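Local coordinates for uncharacterized protein YLR132C (Kluyveromyces marxianus, PDB 6PFQ), which is the Usb1 exoribonuclease of the 2H phosphodiesterase superfamily, binds UMP and probably processes the end of U6 snRNA, at residues A[101-105]-A[179-183]. Numbering follows the deposited sequence.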
ATOM      1  N   GLY A 101     -10.328  -9.349   5.322  1.00 25.14           N
ATOM      2  CA  GLY A 101     -10.852  -8.270   6.131  1.00 25.44           C
ATOM      3  C   GLY A 101      -9.906  -7.075   6.228  1.00 26.53           C
ATOM      4  O   GLY A 101      -8.858  -6.997   5.580  1.00 23.32           O
ATOM      5  N   TRP A 102     -10.303  -6.127   7.063  1.00 22.02           N
ATOM      6  CA  TRP A 102      -9.472  -4.956   7.299  1.00 19.96           C
ATOM      7  C   TRP A 102      -8.172  -5.341   7.972  1.00 22.94           C
ATOM      8  O   TRP A 102      -8.151  -6.187   8.876  1.00 22.29           O
ATOM      9  CB  TRP A 102     -10.184  -3.962   8.214  1.00 19.32           C
ATOM     10  CG  TRP A 102     -11.324  -3.257   7.629  1.00 19.68           C
ATOM     11  CD1 TRP A 102     -12.607  -3.235   8.146  1.00 26.29           C
ATOM     12  CD2 TRP A 102     -11.347  -2.409   6.448  1.00 21.47           C
ATOM     13  NE1 TRP A 102     -13.391  -2.444   7.368  1.00 22.64           N
ATOM     14  CE2 TRP A 102     -12.663  -1.933   6.318  1.00 24.42           C
ATOM     15  CE3 TRP A 102     -10.388  -2.024   5.494  1.00 22.24           C
ATOM     16  CZ2 TRP A 102     -13.056  -1.079   5.268  1.00 25.98           C
ATOM     17  CZ3 TRP A 102     -10.766  -1.153   4.460  1.00 22.03           C
ATOM     18  CH2 TRP A 102     -12.101  -0.689   4.362  1.00 21.54           C
ATOM     19  N   LEU A 103      -7.089  -4.677   7.550  1.00 21.31           N
ATOM     20  CA  LEU A 103      -5.789  -4.756   8.189  1.00 20.39           C
ATOM     21  C   LEU A 103      -5.378  -3.347   8.601  1.00 20.94           C
ATOM     22  O   LEU A 103      -5.834  -2.371   8.014  1.00 20.67           O
ATOM     23  CB  LEU A 103      -4.751  -5.324   7.240  1.00 20.94           C
ATOM     24  CG  LEU A 103      -5.179  -6.631   6.535  1.00 26.43           C
ATOM     25  CD1 LEU A 103      -4.145  -6.985   5.498  1.00 20.02           C
ATOM     26  CD2 LEU A 103      -5.263  -7.746   7.565  1.00 24.14           C
ATOM     27  N   VAL A 104      -4.533  -3.235   9.628  1.00 19.51           N
ATOM     28  CA  VAL A 104      -3.965  -1.926   9.967  1.00 20.70           C
ATOM     29  C   VAL A 104      -2.457  -2.079   9.979  1.00 22.99           C
ATOM     30  O   VAL A 104      -1.928  -2.937  10.708  1.00 25.37           O
ATOM     31  CB  VAL A 104      -4.471  -1.359  11.301  1.00 21.85           C
ATOM     32  CG1 VAL A 104      -3.851   0.054  11.501  1.00 20.85           C
ATOM     33  CG2 VAL A 104      -6.046  -1.263  11.302  1.00 23.12           C
ATOM     34  N   TYR A 105      -1.788  -1.342   9.091  1.00 19.66           N
ATOM     35  CA  TYR A 105      -0.321  -1.331   8.984  1.00 21.47           C
ATOM     36  C   TYR A 105       0.231   0.002   9.468  1.00 22.71           C
ATOM     37  O   TYR A 105      -0.272   1.043   9.083  1.00 22.37           O
ATOM     38  CB  TYR A 105       0.131  -1.518   7.539  1.00 19.34           C
ATOM     39  CG  TYR A 105      -0.042  -2.936   6.998  1.00 20.99           C
ATOM     40  CD1 TYR A 105       0.812  -3.953   7.393  1.00 23.16           C
ATOM     41  CD2 TYR A 105      -1.063  -3.239   6.091  1.00 18.55           C
ATOM     42  CE1 TYR A 105       0.682  -5.262   6.880  1.00 25.27           C
ATOM     43  CE2 TYR A 105      -1.199  -4.535   5.577  1.00 22.17           C
ATOM     44  CZ  TYR A 105      -0.342  -5.527   5.981  1.00 22.39           C
ATOM     45  OH  TYR A 105      -0.477  -6.789   5.479  1.00 23.97           O
ATOM     46  N   LEU A 179      -7.480  -1.624  18.015  1.00 26.70           N
ATOM     47  CA  LEU A 179      -8.036  -0.965  16.831  1.00 27.78           C
ATOM     48  C   LEU A 179      -8.250  -1.976  15.705  1.00 24.27           C
ATOM     49  O   LEU A 179      -9.294  -1.972  15.039  1.00 24.89           O
ATOM     50  CB  LEU A 179      -7.107   0.172  16.363  1.00 26.58           C
ATOM     51  CG  LEU A 179      -7.422   0.830  15.013  1.00 24.07           C
ATOM     52  CD1 LEU A 179      -8.824   1.466  14.985  1.00 23.29           C
ATOM     53  CD2 LEU A 179      -6.301   1.860  14.636  1.00 22.15           C
ATOM     54  N   ARG A 180      -7.257  -2.849  15.474  1.00 24.06           N
ATOM     55  CA  ARG A 180      -7.404  -3.897  14.474  1.00 22.57           C
ATOM     56  C   ARG A 180      -8.621  -4.768  14.780  1.00 28.13           C
ATOM     57  O   ARG A 180      -9.417  -5.094  13.881  1.00 27.85           O
ATOM     58  CB  ARG A 180      -6.150  -4.760  14.438  1.00 21.20           C
ATOM     59  CG  ARG A 180      -4.945  -4.028  13.803  1.00 25.29           C
ATOM     60  CD  ARG A 180      -3.659  -4.767  14.160  1.00 25.37           C
ATOM     61  NE  ARG A 180      -2.548  -4.327  13.302  1.00 26.77           N
ATOM     62  CZ  ARG A 180      -1.276  -4.561  13.586  1.00 25.26           C
ATOM     63  NH1 ARG A 180      -0.973  -5.194  14.735  1.00 25.73           N
ATOM     64  NH2 ARG A 180      -0.314  -4.151  12.746  1.00 22.41           N
ATOM     65  N   ASN A 181      -8.798  -5.142  16.050  1.00 26.61           N
ATOM     66  CA  ASN A 181      -9.966  -5.953  16.396  1.00 28.74           C
ATOM     67  C   ASN A 181     -11.257  -5.175  16.205  1.00 31.04           C
ATOM     68  O   ASN A 181     -12.273  -5.743  15.805  1.00 31.07           O
ATOM     69  CB  ASN A 181      -9.879  -6.451  17.847  1.00 28.96           C
ATOM     70  CG  ASN A 181     -11.149  -7.203  18.283  1.00 37.85           C
ATOM     71  OD1 ASN A 181     -11.394  -8.310  17.841  1.00 42.19           O
ATOM     72  ND2 ASN A 181     -11.973  -6.570  19.108  1.00 46.70           N
ATOM     73  N   LEU A 182     -11.247  -3.887  16.539  1.00 27.13           N
ATOM     74  CA  LEU A 182     -12.461  -3.089  16.441  1.00 28.74           C
ATOM     75  C   LEU A 182     -12.936  -2.960  14.993  1.00 27.23           C
ATOM     76  O   LEU A 182     -14.119  -3.174  14.703  1.00 30.34           O
ATOM     77  CB  LEU A 182     -12.233  -1.721  17.078  1.00 25.37           C
ATOM     78  CG  LEU A 182     -13.405  -0.755  16.959  1.00 27.43           C
ATOM     79  CD1 LEU A 182     -14.647  -1.328  17.672  1.00 26.23           C
ATOM     80  CD2 LEU A 182     -13.006   0.652  17.472  1.00 27.41           C
ATOM     81  N   VAL A 183     -12.031  -2.612  14.063  1.00 27.72           N
ATOM     82  CA  VAL A 183     -12.502  -2.438  12.690  1.00 29.89           C
ATOM     83  C   VAL A 183     -12.949  -3.771  12.122  1.00 32.90           C
ATOM     84  O   VAL A 183     -13.950  -3.830  11.373  1.00 27.79           O
ATOM     85  CB  VAL A 183     -11.468  -1.756  11.767  1.00 31.07           C
ATOM     86  CG1 VAL A 183     -11.152  -0.364  12.273  1.00 28.65           C
ATOM     87  CG2 VAL A 183     -10.172  -2.584  11.605  1.00 27.03           C
TER
HETATM   88  O   HOH W   1      -7.695  -5.191  11.467  1.00 30.67           O
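Val104 and Arg180 meet where helix segment 179-183 runs nearly antiparallel to strand segment 102-105, their axes 8.1 Å apart at closest approach and at 158°. The arginine reaches over the valine to its carbonyl oxygen and grips it side-on with two nitrogens. Arg180 NH2 lies 2.9 Å from Val104 O, nearly in line with the C=O bond, while Arg180 NE donates to the same oxygen at 3.0 Å and is tilted from the carbonyl plane. The oxygen sits in the guanidinium plane, so the paired bonds fix the turn of the group, and NH1 makes a salt bridge with Asp177, almost one helical turn earlier. The side chain gets there by running extended from CG to NE (chi3 165°), and on the way Arg180 CG passes 3.7 Å from Val104 CB. With an alanine in place of Arg180, Val104 O is likely to lose both of these donors and Asp177 its cationic partner, baring the flank of the valine.

The contact packs a helix against one of the two antiparallel sheets in this two-lobed 2H phosphodiesterase fold; on the other side of the strand, Tyr105 stacks on the UMP-binding His154. Val104 CG1, anti to the backbone N, faces Leu179 CD2, while Val104 CG2 lies 4.3 Å from Val183 CG2. That same Val183 methyl rests 3.7 Å from Trp102 CB, and Val183 O approaches the indole edge at CD1. The indole NE1 is hydrogen-bonded to Ala187 O, past the helix end. A water donates to both Trp102 O and Arg180 O, bridging strand and helix backbones.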